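Local coordinates for protein thioredoxin reductase (Streptomyces clavuligerus, PDB 4NTD) that binds FAD and carries a redox-active cysteine pair, and probably forms the disulfide bond of holomycin as a flavoenzyme related to the thioredoxin reductases, at residues R229-D234 against G239-E244; P146-V151 against G176-S181; E153-D158 against V253-R258; R186-L191 against R218-I223. One frame throughout, in Å; residues are numbered along the deposited sequence.

All four contacts lie in the half of the chain that probably corresponds to the NADPH-binding domain of thioredoxin reductases. Interactions 2, 3 and 4 reach one parallel five-stranded sheet: strands 175-178 and 252-254 are neighbours in it, and strand 222-223 forms one margin. Interaction 1 belongs to the antiparallel three-stranded sheet. Along the chain interactions 2 and 3 interlock, while 4 and then 1 fall within the loop that interaction 3 closes. Centres of interactions 2 and 3 are about 8 Å apart, those of 1 and 4 about 20 Å. Interaction 3 borders the FAD and interaction 4 the glutathione, so contacts sharing this one sheet reach both ligands.

Interaction 1 of 4, residues R229-D234 against G239-E244; sequences RLVVED and GVELAE
Glu241 meets Arg229 at both ends of its side chain, through CB and through OE1. Its CB lies 3.9 Å from Arg229 CG and 4.0 Å from Val231 CG2, and there the carboxylate chain crosses its neighbours at a slant. With CG anti to the backbone N (chi1 -177°) the rest runs out extended, bringing CD within 3.6 Å of Arg229 NE. At the tip OE1 takes the salt bridge: Arg229 NE stands 2.7 Å from Glu241 OE1, and NH2 adds a weak bond to the same oxygen. The grip is skewed, because the guanidinium and carboxylate planes are 75° apart and NE meets OE1 from above the carboxylate plane. Arg229 was modelled in two conformers, so this geometry describes one of them.

The backbones form a beta hairpin, strands 227-233 and 236-242 of a three-stranded antiparallel sheet. Arg229 and Glu241 are a hydrogen-bonded pair, as are Val231 and Gly239, and Val231 N binds Gly239 O at 2.8 Å. The return bond from Gly239 N to Val231 O is weak. Between them Leu230 and Val240 form a non-hydrogen-bonded pair on the other face, side by side, with Leu230 CD2 4.2 Å from Val240 CG2.

A glutamine in place of Glu241 would probably leave the Arg229 charge without its carboxylate mate. One face of that guanidinium rests on Val231, whose CG2 sits 3.9 Å from its plane, over the centre. On the opposite face of the hairpin, Leu230 packs on Val151 of helix 151-154.

Interaction 2 of 4, residues P146-V151 against G176-S181; sequences PDIPGV and GVLGTS
Pro146 and Thr180 pack with their side chains crossing at about a right angle. Pro146 CB lies 3.7 Å from Thr180 CG2, and Pro146 CG approaches both Thr180 CG2 and OG1, the latter at 3.7 Å. The threonine methyl stands beside its backbone N, because OG1 takes the place between N and the carbonyl carbon (chi1 55°), and so CG2 is turned to the proline ring. Ile148 adds a second apolar group, reaching forward with CD1 alone: tip to tip it meets Thr180 CG2 at 4.0 Å and Leu178 CD1 at 4.1 Å. One methyl of Ile148 and one of Leu178 thus meet beside the threonine, in the order Pro146, Thr180, Ile148, Leu178. Replacing Thr180 by a serine would probably open a gap beside Pro146 CB and Ile148 CD1, as the methyl that both touch would be gone.

No hydrogen bond joins the segments; polar bonds work within each. Val151 N binds Ile148 O at 3.1 Å and closes a type II beta turn, with Gly150 at the N-cap of helix 151-154. Asp147 and Gly179 each centre an inverse gamma turn, whose closing bonds are weak. Beyond Thr180, Ser181 OG caps Gly183 N, ahead of the next helix.

Strand 175-178, the tight turn through Gly179 and helix 184-191 form a strand-turn-helix unit of the parallel sheet, consistent with the second Rossmann-like domain of this family, and the loop 146-151 packs against the end of that strand.

Interaction 3 of 4, residues E153-D158 against V253-R258; sequences ERWGKD and VFVVPR
The indole of Trp155 meets Pro257 and Val255 obliquely, neither squarely over its face nor in its plane: CH2 lies 4.0 Å from Pro257 CG, and CZ3 is 4.4 Å from Val255 CG2. Trp155 and Pro257 cross at about a right angle. CG of Trp155 is anti to the backbone N (chi1 176°), which carries the six-membered ring out to the other segment, beside the parallel sheet of a Rossmann-like domain. Trp155 and Gly156 form part of the wall of the FAD pocket and touch the FAD, while Pro257 also packs on His161, a glutathione-binding residue.

The guanidinium of Arg154 has Lys157 CD over one face, offset toward the rim, and Asp158 CG in plane at its edge. Its grip on Asp158 is side-on with two nitrogens: NE reaches OD2 at 2.8 Å through the syn lone pair, nearly in the guanidinium plane, and NH2 reaches OD1 from above the carboxylate plane. Asp158 OD1 also receives Leu237 N, and Arg154 NH1 makes a second salt bridge with Asp235, so each member of the pair has a further partner.

Asp158 is thereby held directly before strand 159-160, next to strand 252-254 in the sheet. Its carbonyl O accepts Val253 N at 3.0 Å, with the N-H pointing almost straight at it (176°).

Interaction 4 of 4, residues R186-L191 against R218-I223; sequences RHALLL and RQVPVI. With GSH (glutathione), chain B.
Leu189 and Arg218 carry the closest part of this contact, Leu189 CD2 lying 3.9 Å from Arg218 CB and nearly as close to its CG as the two side chains slant past each other. Beside them Ala188 CB meets Val220 CG1 at 4.1 Å. The small alanine is consistent with the close approach of helix 184-191 to the loop that follows helix 209-217, whose end is closed by a Schellman motif with Gln219 as C-prime residue. Leu215 lies against both Leu189 and Val220, and Val328 of the second subunit covers Leu189 and Arg218.

The looser side is hydrated. The Arg218 chain bends at chi2 and chi3 (-63° and -74°), which folds its guanidinium back toward the helix without reaching it directly. Water 1 fills the interval, lying in plane at the guanidinium edge: it accepts from Arg218 NE at 2.8 Å and donates to Leu189 O at 2.8 Å.

On the other flank of the helix His187 and Leu190 line the glutathione pocket. Leu190 CD2 touches glutathione CG1 at 3.7 Å, and His187 CE1 lies 3.7 Å from glutathione N2, near the ring plane. The ligand is also hydrogen-bonded to Arg65 and to His321 of the second subunit. The helix thus turns one flank to the loop and another to glutathione, both reaching the second subunit, and the charged Arg218 meets its carbonyl through a solvent bridge and not directly.

Interaction 1 of 4, residues R229-D234 against G239-E244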
loop_
_atom_site.group_PDB
_atom_site.type_symbol
_atom_site.label_atom_id
_atom_site.label_comp_id
_atom_site.label_asym_id
_atom_site.label_seq_id
_atom_site.Cartn_x
_atom_site.Cartn_y
_atom_site.Cartn_z
ATOM N N ARG A 229 -4.948 31.442 22.346
ATOM C CA ARG A 229 -3.875 30.504 22.677
ATOM C C ARG A 229 -4.427 29.159 23.127
ATOM O O ARG A 229 -5.591 29.052 23.518
ATOM C CB ARG A 229 -2.982 31.070 23.795
ATOM C CG ARG A 229 -3.614 31.051 25.186
ATOM C CD ARG A 229 -2.671 31.561 26.269
ATOM N NE ARG A 229 -3.368 31.767 27.538
ATOM C CZ ARG A 229 -3.126 31.085 28.655
ATOM N NH1 ARG A 229 -2.187 30.147 28.681
ATOM N NH2 ARG A 229 -3.821 31.349 29.753
ATOM N N LEU A 230 -3.573 28.141 23.080
ATOM C CA LEU A 230 -3.854 26.875 23.732
ATOM C C LEU A 230 -3.339 27.020 25.159
ATOM O O LEU A 230 -2.257 27.569 25.376
ATOM C CB LEU A 230 -3.134 25.723 23.034
ATOM C CG LEU A 230 -3.455 25.497 21.557
ATOM C CD1 LEU A 230 -2.713 24.270 21.051
ATOM C CD2 LEU A 230 -4.952 25.354 21.327
ATOM N N VAL A 231 -4.121 26.552 26.128
ATOM C CA VAL A 231 -3.729 26.614 27.534
ATOM C C VAL A 231 -3.065 25.299 27.928
ATOM O O VAL A 231 -3.685 24.237 27.851
ATOM C CB VAL A 231 -4.939 26.885 28.451
ATOM C CG1 VAL A 231 -4.496 27.013 29.903
ATOM C CG2 VAL A 231 -5.667 28.146 28.005
ATOM N N VAL A 232 -1.803 25.383 28.346
ATOM C CA VAL A 232 -1.012 24.213 28.714
ATOM C C VAL A 232 -0.529 24.353 30.156
ATOM O O VAL A 232 0.051 25.378 30.521
ATOM C CB VAL A 232 0.211 24.052 27.785
ATOM C CG1 VAL A 232 1.014 22.812 28.153
ATOM C CG2 VAL A 232 -0.229 23.991 26.327
ATOM N N GLU A 233 -0.781 23.328 30.969
ATOM C CA GLU A 233 -0.347 23.308 32.368
ATOM C C GLU A 233 0.164 21.917 32.745
ATOM O O GLU A 233 -0.491 20.913 32.458
ATOM C CB GLU A 233 -1.499 23.717 33.291
ATOM C CG GLU A 233 -1.988 25.147 33.087
ATOM C CD GLU A 233 -3.195 25.497 33.940
ATOM O OE1 GLU A 233 -3.586 24.684 34.806
ATOM O OE2 GLU A 233 -3.758 26.595 33.743
ATOM N N ASP A 234 1.334 21.870 33.383
ATOM C CA ASP A 234 1.990 20.612 33.766
ATOM C C ASP A 234 2.155 19.650 32.581
ATOM O O ASP A 234 1.877 18.453 32.691
ATOM C CB ASP A 234 1.238 19.931 34.920
ATOM C CG ASP A 234 1.162 20.798 36.168
ATOM O OD1 ASP A 234 1.962 21.749 36.299
ATOM O OD2 ASP A 234 0.299 20.520 37.028
ATOM N N GLY A 239 -7.032 23.419 27.649
ATOM C CA GLY A 239 -8.124 24.051 26.924
ATOM C C GLY A 239 -7.705 25.105 25.922
ATOM O O GLY A 239 -6.537 25.189 25.532
ATOM N N VAL A 240 -8.685 25.903 25.514
ATOM C CA VAL A 240 -8.519 26.932 24.499
ATOM C C VAL A 240 -8.999 28.255 25.081
ATOM O O VAL A 240 -10.100 28.327 25.627
ATOM C CB VAL A 240 -9.347 26.591 23.240
ATOM C CG1 VAL A 240 -9.208 27.673 22.177
ATOM C CG2 VAL A 240 -8.924 25.238 22.679
ATOM N N GLU A 241 -8.170 29.292 24.976
ATOM C CA GLU A 241 -8.536 30.628 25.442
ATOM C C GLU A 241 -8.939 31.499 24.257
ATOM O O GLU A 241 -8.279 31.485 23.216
ATOM C CB GLU A 241 -7.379 31.279 26.203
ATOM C CG GLU A 241 -7.716 32.653 26.772
ATOM C CD GLU A 241 -6.647 33.206 27.697
ATOM O OE1 GLU A 241 -5.895 32.412 28.298
ATOM O OE2 GLU A 241 -6.564 34.445 27.832
ATOM N N LEU A 242 -10.020 32.258 24.431
ATOM C CA LEU A 242 -10.550 33.133 23.385
ATOM C C LEU A 242 -10.124 34.587 23.610
ATOM O O LEU A 242 -9.622 34.933 24.679
ATOM C CB LEU A 242 -12.075 33.025 23.339
ATOM C CG LEU A 242 -12.631 31.611 23.137
ATOM C CD1 LEU A 242 -14.139 31.590 23.334
ATOM C CD2 LEU A 242 -12.261 31.074 21.762
ATOM N N ALA A 243 -10.346 35.426 22.595
ATOM C CA ALA A 243 -9.836 36.816 22.546
ATOM C C ALA A 243 -10.011 37.650 23.815
ATOM O O ALA A 243 -9.098 38.385 24.198
ATOM C CB ALA A 243 -10.431 37.556 21.354
ATOM N N GLU A 244 -11.168 37.547 24.459
ATOM C CA GLU A 244 -11.448 38.360 25.645
ATOM C C GLU A 244 -11.479 37.513 26.921
ATOM O O GLU A 244 -12.338 37.697 27.786
ATOM C CB GLU A 244 -12.750 39.145 25.452
ATOM C CG GLU A 244 -12.769 40.020 24.200
ATOM C CD GLU A 244 -11.669 41.070 24.179
ATOM O OE1 GLU A 244 -11.314 41.596 25.256
ATOM O OE2 GLU A 244 -11.161 41.375 23.079
#

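Interaction 2 of 4, residues P146-V151 against G176-S181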
loop_
_atom_site.group_PDB
_atom_site.type_symbol
_atom_site.label_atom_id
_atom_site.label_comp_id
_atom_site.label_asym_id
_atom_site.label_seq_id
_atom_site.Cartn_x
_atom_site.Cartn_y
_atom_site.Cartn_z
ATOM N N PRO A 146 -1.402 26.543 12.098
ATOM C CA PRO A 146 -1.829 27.916 12.379
ATOM C C PRO A 146 -0.937 28.594 13.415
ATOM O O PRO A 146 -0.507 27.955 14.378
ATOM C CB PRO A 146 -3.262 27.753 12.905
ATOM C CG PRO A 146 -3.378 26.335 13.334
ATOM C CD PRO A 146 -2.404 25.544 12.516
ATOM N N ASP A 147 -0.665 29.879 13.206
ATOM C CA ASP A 147 0.219 30.639 14.086
ATOM C C ASP A 147 -0.544 31.101 15.329
ATOM O O ASP A 147 -0.910 32.273 15.458
ATOM C CB ASP A 147 0.826 31.827 13.327
ATOM C CG ASP A 147 1.928 32.531 14.107
ATOM O OD1 ASP A 147 2.504 31.927 15.039
ATOM O OD2 ASP A 147 2.225 33.697 13.776
ATOM N N ILE A 148 -0.781 30.154 16.232
ATOM C CA ILE A 148 -1.470 30.398 17.496
ATOM C C ILE A 148 -0.573 29.866 18.614
ATOM O O ILE A 148 -0.097 28.734 18.527
ATOM C CB ILE A 148 -2.838 29.681 17.535
ATOM C CG1 ILE A 148 -3.792 30.312 16.513
ATOM C CG2 ILE A 148 -3.441 29.735 18.933
ATOM C CD1 ILE A 148 -5.040 29.500 16.239
ATOM N N PRO A 149 -0.327 30.677 19.661
ATOM C CA PRO A 149 0.534 30.222 20.755
ATOM C C PRO A 149 0.120 28.870 21.338
ATOM O O PRO A 149 -1.057 28.655 21.636
ATOM C CB PRO A 149 0.386 31.330 21.802
ATOM C CG PRO A 149 0.080 32.547 21.009
ATOM C CD PRO A 149 -0.732 32.085 19.833
ATOM N N GLY A 150 1.094 27.972 21.477
ATOM C CA GLY A 150 0.862 26.629 22.001
ATOM C C GLY A 150 0.796 25.548 20.933
ATOM O O GLY A 150 1.082 24.386 21.215
ATOM N N VAL A 151 0.424 25.922 19.710
ATOM C CA VAL A 151 0.208 24.946 18.633
ATOM C C VAL A 151 1.491 24.183 18.281
ATOM O O VAL A 151 1.478 22.953 18.206
ATOM C CB VAL A 151 -0.399 25.617 17.377
ATOM C CG1 VAL A 151 -0.332 24.700 16.162
ATOM C CG2 VAL A 151 -1.839 26.030 17.654
ATOM N N GLY A 176 -11.584 19.325 20.757
ATOM C CA GLY A 176 -11.827 20.604 20.097
ATOM C C GLY A 176 -11.287 20.600 18.679
ATOM O O GLY A 176 -10.370 19.842 18.360
ATOM N N VAL A 177 -11.873 21.438 17.828
ATOM C CA VAL A 177 -11.378 21.663 16.470
ATOM C C VAL A 177 -11.258 23.166 16.241
ATOM O O VAL A 177 -12.215 23.902 16.471
ATOM C CB VAL A 177 -12.324 21.068 15.408
ATOM C CG1 VAL A 177 -11.771 21.296 14.005
ATOM C CG2 VAL A 177 -12.547 19.584 15.664
ATOM N N LEU A 178 -10.089 23.622 15.792
ATOM C CA LEU A 178 -9.889 25.045 15.504
ATOM C C LEU A 178 -10.319 25.365 14.077
ATOM O O LEU A 178 -9.973 24.641 13.143
ATOM C CB LEU A 178 -8.424 25.448 15.698
ATOM C CG LEU A 178 -7.769 25.102 17.037
ATOM C CD1 LEU A 178 -6.363 25.678 17.088
ATOM C CD2 LEU A 178 -8.592 25.610 18.212
ATOM N N GLY A 179 -11.058 26.460 13.909
ATOM C CA GLY A 179 -11.535 26.882 12.590
ATOM C C GLY A 179 -10.489 27.661 11.813
ATOM O O GLY A 179 -10.712 28.817 11.447
ATOM N N THR A 180 -9.356 27.014 11.549
ATOM C CA THR A 180 -8.210 27.648 10.897
ATOM C C THR A 180 -8.037 27.198 9.442
ATOM O O THR A 180 -7.083 27.603 8.773
ATOM C CB THR A 180 -6.914 27.333 11.672
ATOM O OG1 THR A 180 -6.772 25.913 11.811
ATOM C CG2 THR A 180 -6.950 27.969 13.055
ATOM N N SER A 181 -8.966 26.372 8.961
ATOM C CA SER A 181 -8.904 25.803 7.615
ATOM C C SER A 181 -10.318 25.596 7.071
ATOM O O SER A 181 -11.247 25.377 7.851
ATOM C CB SER A 181 -8.160 24.461 7.655
ATOM O OG SER A 181 -8.469 23.651 6.532
#

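Interaction 3 of 4, residues E153-D158 against V253-R258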
loop_
_atom_site.group_PDB
_atom_site.type_symbol
_atom_site.label_atom_id
_atom_site.label_comp_id
_atom_site.label_asym_id
_atom_site.label_seq_id
_atom_site.Cartn_x
_atom_site.Cartn_y
_atom_site.Cartn_z
ATOM N N GLU A 153 4.230 23.811 20.117
ATOM C CA GLU A 153 4.727 23.073 21.267
ATOM C C GLU A 153 3.979 21.749 21.467
ATOM O O GLU A 153 4.584 20.741 21.832
ATOM C CB GLU A 153 4.637 23.945 22.527
ATOM C CG GLU A 153 5.601 25.129 22.538
ATOM C CD GLU A 153 5.081 26.348 21.796
ATOM O OE1 GLU A 153 3.964 26.289 21.238
ATOM O OE2 GLU A 153 5.799 27.370 21.768
ATOM N N ARG A 154 2.672 21.760 21.214
ATOM C CA ARG A 154 1.825 20.595 21.481
ATOM C C ARG A 154 1.574 19.683 20.276
ATOM O O ARG A 154 0.959 18.628 20.425
ATOM C CB ARG A 154 0.490 21.059 22.077
ATOM C CG ARG A 154 0.618 21.927 23.327
ATOM C CD ARG A 154 1.541 21.340 24.388
ATOM N NE ARG A 154 1.109 20.022 24.851
ATOM C CZ ARG A 154 1.768 19.280 25.741
ATOM N NH1 ARG A 154 2.906 19.710 26.279
ATOM N NH2 ARG A 154 1.290 18.093 26.097
ATOM N N TRP A 155 2.049 20.085 19.096
ATOM C CA TRP A 155 1.897 19.295 17.865
ATOM C C TRP A 155 2.424 17.869 18.048
ATOM O O TRP A 155 3.565 17.671 18.469
ATOM C CB TRP A 155 2.627 19.995 16.713
ATOM C CG TRP A 155 2.655 19.273 15.383
ATOM C CD1 TRP A 155 3.768 18.849 14.712
ATOM C CD2 TRP A 155 1.535 18.936 14.545
ATOM N NE1 TRP A 155 3.413 18.263 13.520
ATOM C CE2 TRP A 155 2.050 18.301 13.394
ATOM C CE3 TRP A 155 0.149 19.104 14.659
ATOM C CZ2 TRP A 155 1.229 17.832 12.365
ATOM C CZ3 TRP A 155 -0.668 18.635 13.634
ATOM C CH2 TRP A 155 -0.123 18.008 12.503
ATOM N N GLY A 156 1.575 16.885 17.754
ATOM C CA GLY A 156 1.932 15.471 17.896
ATOM C C GLY A 156 1.677 14.875 19.271
ATOM O O GLY A 156 1.761 13.655 19.443
ATOM N N LYS A 157 1.371 15.727 20.250
ATOM C CA LYS A 157 1.064 15.286 21.607
ATOM C C LYS A 157 -0.445 15.370 21.846
ATOM O O LYS A 157 -1.120 14.342 21.894
ATOM C CB LYS A 157 1.834 16.124 22.634
ATOM C CG LYS A 157 3.346 15.981 22.533
ATOM C CD LYS A 157 4.060 16.895 23.514
ATOM C CE LYS A 157 5.568 16.827 23.340
ATOM N NZ LYS A 157 6.284 17.345 24.538
ATOM N N ASP A 158 -0.965 16.589 21.984
ATOM C CA ASP A 158 -2.408 16.811 22.152
ATOM C C ASP A 158 -2.958 17.962 21.288
ATOM O O ASP A 158 -4.109 18.371 21.453
ATOM C CB ASP A 158 -2.764 16.993 23.637
ATOM C CG ASP A 158 -1.783 17.882 24.379
ATOM O OD1 ASP A 158 -1.599 17.676 25.598
ATOM O OD2 ASP A 158 -1.184 18.778 23.752
ATOM N N VAL A 253 -6.993 18.922 21.054
ATOM C CA VAL A 253 -7.463 19.833 20.011
ATOM C C VAL A 253 -6.921 19.384 18.656
ATOM O O VAL A 253 -5.760 18.986 18.542
ATOM C CB VAL A 253 -7.062 21.295 20.315
ATOM C CG1 VAL A 253 -7.364 22.209 19.135
ATOM C CG2 VAL A 253 -7.796 21.793 21.552
ATOM N N PHE A 254 -7.782 19.432 17.642
ATOM C CA PHE A 254 -7.421 19.042 16.286
ATOM C C PHE A 254 -7.437 20.237 15.338
ATOM O O PHE A 254 -8.211 21.182 15.514
ATOM C CB PHE A 254 -8.376 17.963 15.764
ATOM C CG PHE A 254 -8.162 16.609 16.384
ATOM C CD1 PHE A 254 -7.456 15.624 15.706
ATOM C CD2 PHE A 254 -8.672 16.317 17.641
ATOM C CE1 PHE A 254 -7.263 14.373 16.271
ATOM C CE2 PHE A 254 -8.479 15.071 18.213
ATOM C CZ PHE A 254 -7.774 14.097 17.527
ATOM N N VAL A 255 -6.566 20.181 14.336
ATOM C CA VAL A 255 -6.548 21.150 13.246
ATOM C C VAL A 255 -6.419 20.407 11.923
ATOM O O VAL A 255 -5.998 19.250 11.895
ATOM C CB VAL A 255 -5.381 22.157 13.380
ATOM C CG1 VAL A 255 -5.511 22.956 14.665
ATOM C CG2 VAL A 255 -4.027 21.454 13.328
ATOM N N VAL A 256 -6.801 21.071 10.837
ATOM C CA VAL A 256 -6.476 20.610 9.496
ATOM C C VAL A 256 -5.373 21.530 8.978
ATOM O O VAL A 256 -5.647 22.664 8.582
ATOM C CB VAL A 256 -7.693 20.652 8.549
ATOM C CG1 VAL A 256 -7.305 20.153 7.164
ATOM C CG2 VAL A 256 -8.833 19.815 9.111
ATOM N N PRO A 257 -4.113 21.060 9.004
ATOM C CA PRO A 257 -3.036 21.908 8.494
ATOM C C PRO A 257 -3.144 22.141 6.994
ATOM O O PRO A 257 -3.851 21.399 6.307
ATOM C CB PRO A 257 -1.766 21.089 8.786
ATOM C CG PRO A 257 -2.168 20.038 9.763
ATOM C CD PRO A 257 -3.610 19.761 9.486
ATOM N N ARG A 258 -2.474 23.177 6.497
ATOM C CA ARG A 258 -2.250 23.303 5.061
ATOM C C ARG A 258 -1.141 22.315 4.732
ATOM O O ARG A 258 -0.002 22.474 5.177
ATOM C CB ARG A 258 -1.852 24.724 4.643
ATOM C CG ARG A 258 -1.524 24.840 3.156
ATOM C CD ARG A 258 -1.268 26.270 2.700
ATOM N NE ARG A 258 -0.749 26.298 1.333
ATOM C CZ ARG A 258 0.476 26.698 1.000
ATOM N NH1 ARG A 258 1.312 27.128 1.933
ATOM N NH2 ARG A 258 0.860 26.681 -0.268
#

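Interaction 4 of 4, residues R186-L191 against R218-I223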
loop_
_atom_site.group_PDB
_atom_site.type_symbol
_atom_site.label_atom_id
_atom_site.label_comp_id
_atom_site.label_asym_id
_atom_site.label_seq_id
_atom_site.Cartn_x
_atom_site.Cartn_y
_atom_site.Cartn_z
ATOM N N ARG A 186 -15.868 19.729 8.251
ATOM C CA ARG A 186 -15.865 18.296 7.949
ATOM C C ARG A 186 -15.023 17.515 8.961
ATOM O O ARG A 186 -15.361 16.385 9.316
ATOM C CB ARG A 186 -15.378 18.029 6.519
ATOM C CG ARG A 186 -16.393 18.398 5.444
ATOM C CD ARG A 186 -15.945 17.988 4.045
ATOM N NE ARG A 186 -16.728 16.873 3.504
ATOM C CZ ARG A 186 -16.450 15.576 3.659
ATOM N NH1 ARG A 186 -15.390 15.169 4.353
ATOM N NH2 ARG A 186 -17.250 14.670 3.109
ATOM N N HIS A 187 -13.940 18.126 9.440
ATOM C CA HIS A 187 -13.073 17.479 10.427
ATOM C C HIS A 187 -13.788 17.259 11.763
ATOM O O HIS A 187 -13.638 16.205 12.382
ATOM C CB HIS A 187 -11.784 18.285 10.635
ATOM C CG HIS A 187 -10.580 17.437 10.891
ATOM N ND1 HIS A 187 -10.151 16.474 10.003
ATOM C CD2 HIS A 187 -9.703 17.414 11.923
ATOM C CE1 HIS A 187 -9.068 15.889 10.481
ATOM N NE2 HIS A 187 -8.775 16.442 11.643
ATOM N N ALA A 188 -14.565 18.248 12.201
ATOM C CA ALA A 188 -15.357 18.114 13.427
ATOM C C ALA A 188 -16.409 17.008 13.295
ATOM O O ALA A 188 -16.617 16.226 14.226
ATOM C CB ALA A 188 -16.021 19.437 13.782
ATOM N N LEU A 189 -17.059 16.945 12.136
ATOM C CA LEU A 189 -18.055 15.908 11.868
ATOM C C LEU A 189 -17.412 14.517 11.858
ATOM O O LEU A 189 -17.992 13.557 12.360
ATOM C CB LEU A 189 -18.772 16.179 10.542
ATOM C CG LEU A 189 -19.588 17.476 10.478
ATOM C CD1 LEU A 189 -20.023 17.764 9.050
ATOM C CD2 LEU A 189 -20.788 17.415 11.413
ATOM N N LEU A 190 -16.209 14.424 11.298
ATOM C CA LEU A 190 -15.434 13.182 11.306
ATOM C C LEU A 190 -15.072 12.749 12.731
ATOM O O LEU A 190 -15.224 11.581 13.090
ATOM C CB LEU A 190 -14.168 13.348 10.454
ATOM C CG LEU A 190 -13.140 12.213 10.408
ATOM C CD1 LEU A 190 -13.765 10.909 9.935
ATOM C CD2 LEU A 190 -11.984 12.614 9.503
ATOM N N LEU A 191 -14.613 13.699 13.546
ATOM C CA LEU A 191 -14.201 13.404 14.923
ATOM C C LEU A 191 -15.349 12.953 15.833
ATOM O O LEU A 191 -15.111 12.288 16.843
ATOM C CB LEU A 191 -13.474 14.605 15.536
ATOM C CG LEU A 191 -12.041 14.785 15.029
ATOM C CD1 LEU A 191 -11.543 16.199 15.285
ATOM C CD2 LEU A 191 -11.108 13.772 15.678
ATOM N N ARG A 218 -25.364 16.721 14.137
ATOM C CA ARG A 218 -24.415 15.831 14.820
ATOM C C ARG A 218 -24.015 16.346 16.204
ATOM O O ARG A 218 -23.118 15.794 16.842
ATOM C CB ARG A 218 -23.173 15.589 13.952
ATOM C CG ARG A 218 -23.429 14.751 12.707
ATOM C CD ARG A 218 -23.882 13.334 13.043
ATOM N NE ARG A 218 -22.789 12.492 13.533
ATOM C CZ ARG A 218 -22.892 11.562 14.486
ATOM N NH1 ARG A 218 -24.043 11.336 15.120
ATOM N NH2 ARG A 218 -21.818 10.856 14.826
ATOM N N GLN A 219 -24.690 17.399 16.660
ATOM C CA GLN A 219 -24.549 17.907 18.022
ATOM C C GLN A 219 -23.098 18.279 18.356
ATOM O O GLN A 219 -22.534 17.846 19.362
ATOM C CB GLN A 219 -25.185 16.921 19.016
ATOM C CG GLN A 219 -26.668 16.717 18.709
ATOM C CD GLN A 219 -27.395 15.793 19.672
ATOM O OE1 GLN A 219 -26.865 14.762 20.083
ATOM N NE2 GLN A 219 -28.634 16.149 20.016
ATOM N N VAL A 220 -22.520 19.091 17.472
ATOM C CA VAL A 220 -21.206 19.702 17.655
ATOM C C VAL A 220 -21.428 21.188 17.932
ATOM O O VAL A 220 -21.766 21.938 17.013
ATOM C CB VAL A 220 -20.345 19.555 16.378
ATOM C CG1 VAL A 220 -19.031 20.324 16.490
ATOM C CG2 VAL A 220 -20.087 18.087 16.079
ATOM N N PRO A 221 -21.250 21.625 19.194
ATOM C CA PRO A 221 -21.381 23.058 19.456
ATOM C C PRO A 221 -20.363 23.894 18.685
ATOM O O PRO A 221 -19.233 23.447 18.471
ATOM C CB PRO A 221 -21.126 23.171 20.962
ATOM C CG PRO A 221 -21.475 21.836 21.510
ATOM C CD PRO A 221 -21.098 20.853 20.441
ATOM N N VAL A 222 -20.772 25.088 18.264
ATOM C CA VAL A 222 -19.870 26.030 17.615
ATOM C C VAL A 222 -19.696 27.232 18.533
ATOM O O VAL A 222 -20.649 27.965 18.791
ATOM C CB VAL A 222 -20.396 26.499 16.245
ATOM C CG1 VAL A 222 -19.365 27.377 15.544
ATOM C CG2 VAL A 222 -20.757 25.308 15.368
ATOM N N ILE A 223 -18.477 27.416 19.029
ATOM C CA ILE A 223 -18.165 28.521 19.923
ATOM C C ILE A 223 -17.538 29.648 19.106
ATOM O O ILE A 223 -16.564 29.433 18.382
ATOM C CB ILE A 223 -17.247 28.057 21.073
ATOM C CG1 ILE A 223 -17.992 27.003 21.906
ATOM C CG2 ILE A 223 -16.815 29.238 21.936
ATOM C CD1 ILE A 223 -17.231 26.464 23.094
HETATM N N1 GSH B . -8.033 13.575 3.765
HETATM C CA1 GSH B . -9.351 13.690 4.394
HETATM C C1 GSH B . -10.321 14.267 3.344
HETATM O O11 GSH B . -10.313 15.515 3.205
HETATM O O12 GSH B . -11.046 13.461 2.709
HETATM C CB1 GSH B . -9.342 14.671 5.542
HETATM C CG1 GSH B . -9.775 14.030 6.860
HETATM C CD1 GSH B . -8.696 13.046 7.306
HETATM O OE1 GSH B . -8.835 11.833 7.165
HETATM N N2 GSH B . -7.683 13.628 7.952
HETATM C CA2 GSH B . -6.520 12.887 8.452
HETATM C C2 GSH B . -5.582 12.742 7.329
HETATM O O2 GSH B . -5.662 13.371 6.273
HETATM C CB2 GSH B . -6.757 11.384 8.614
HETATM S SG2 GSH B . -6.321 10.513 10.172
HETATM N N3 GSH B . -4.777 11.733 7.601
HETATM C CA3 GSH B . -3.917 11.225 6.620
HETATM C C3 GSH B . -2.394 11.328 6.904
HETATM O O31 GSH B . -1.953 11.643 8.158
HETATM O O32 GSH B . -1.539 11.050 5.966
HETATM O O HOH W 1 -20.198 11.834 12.548
#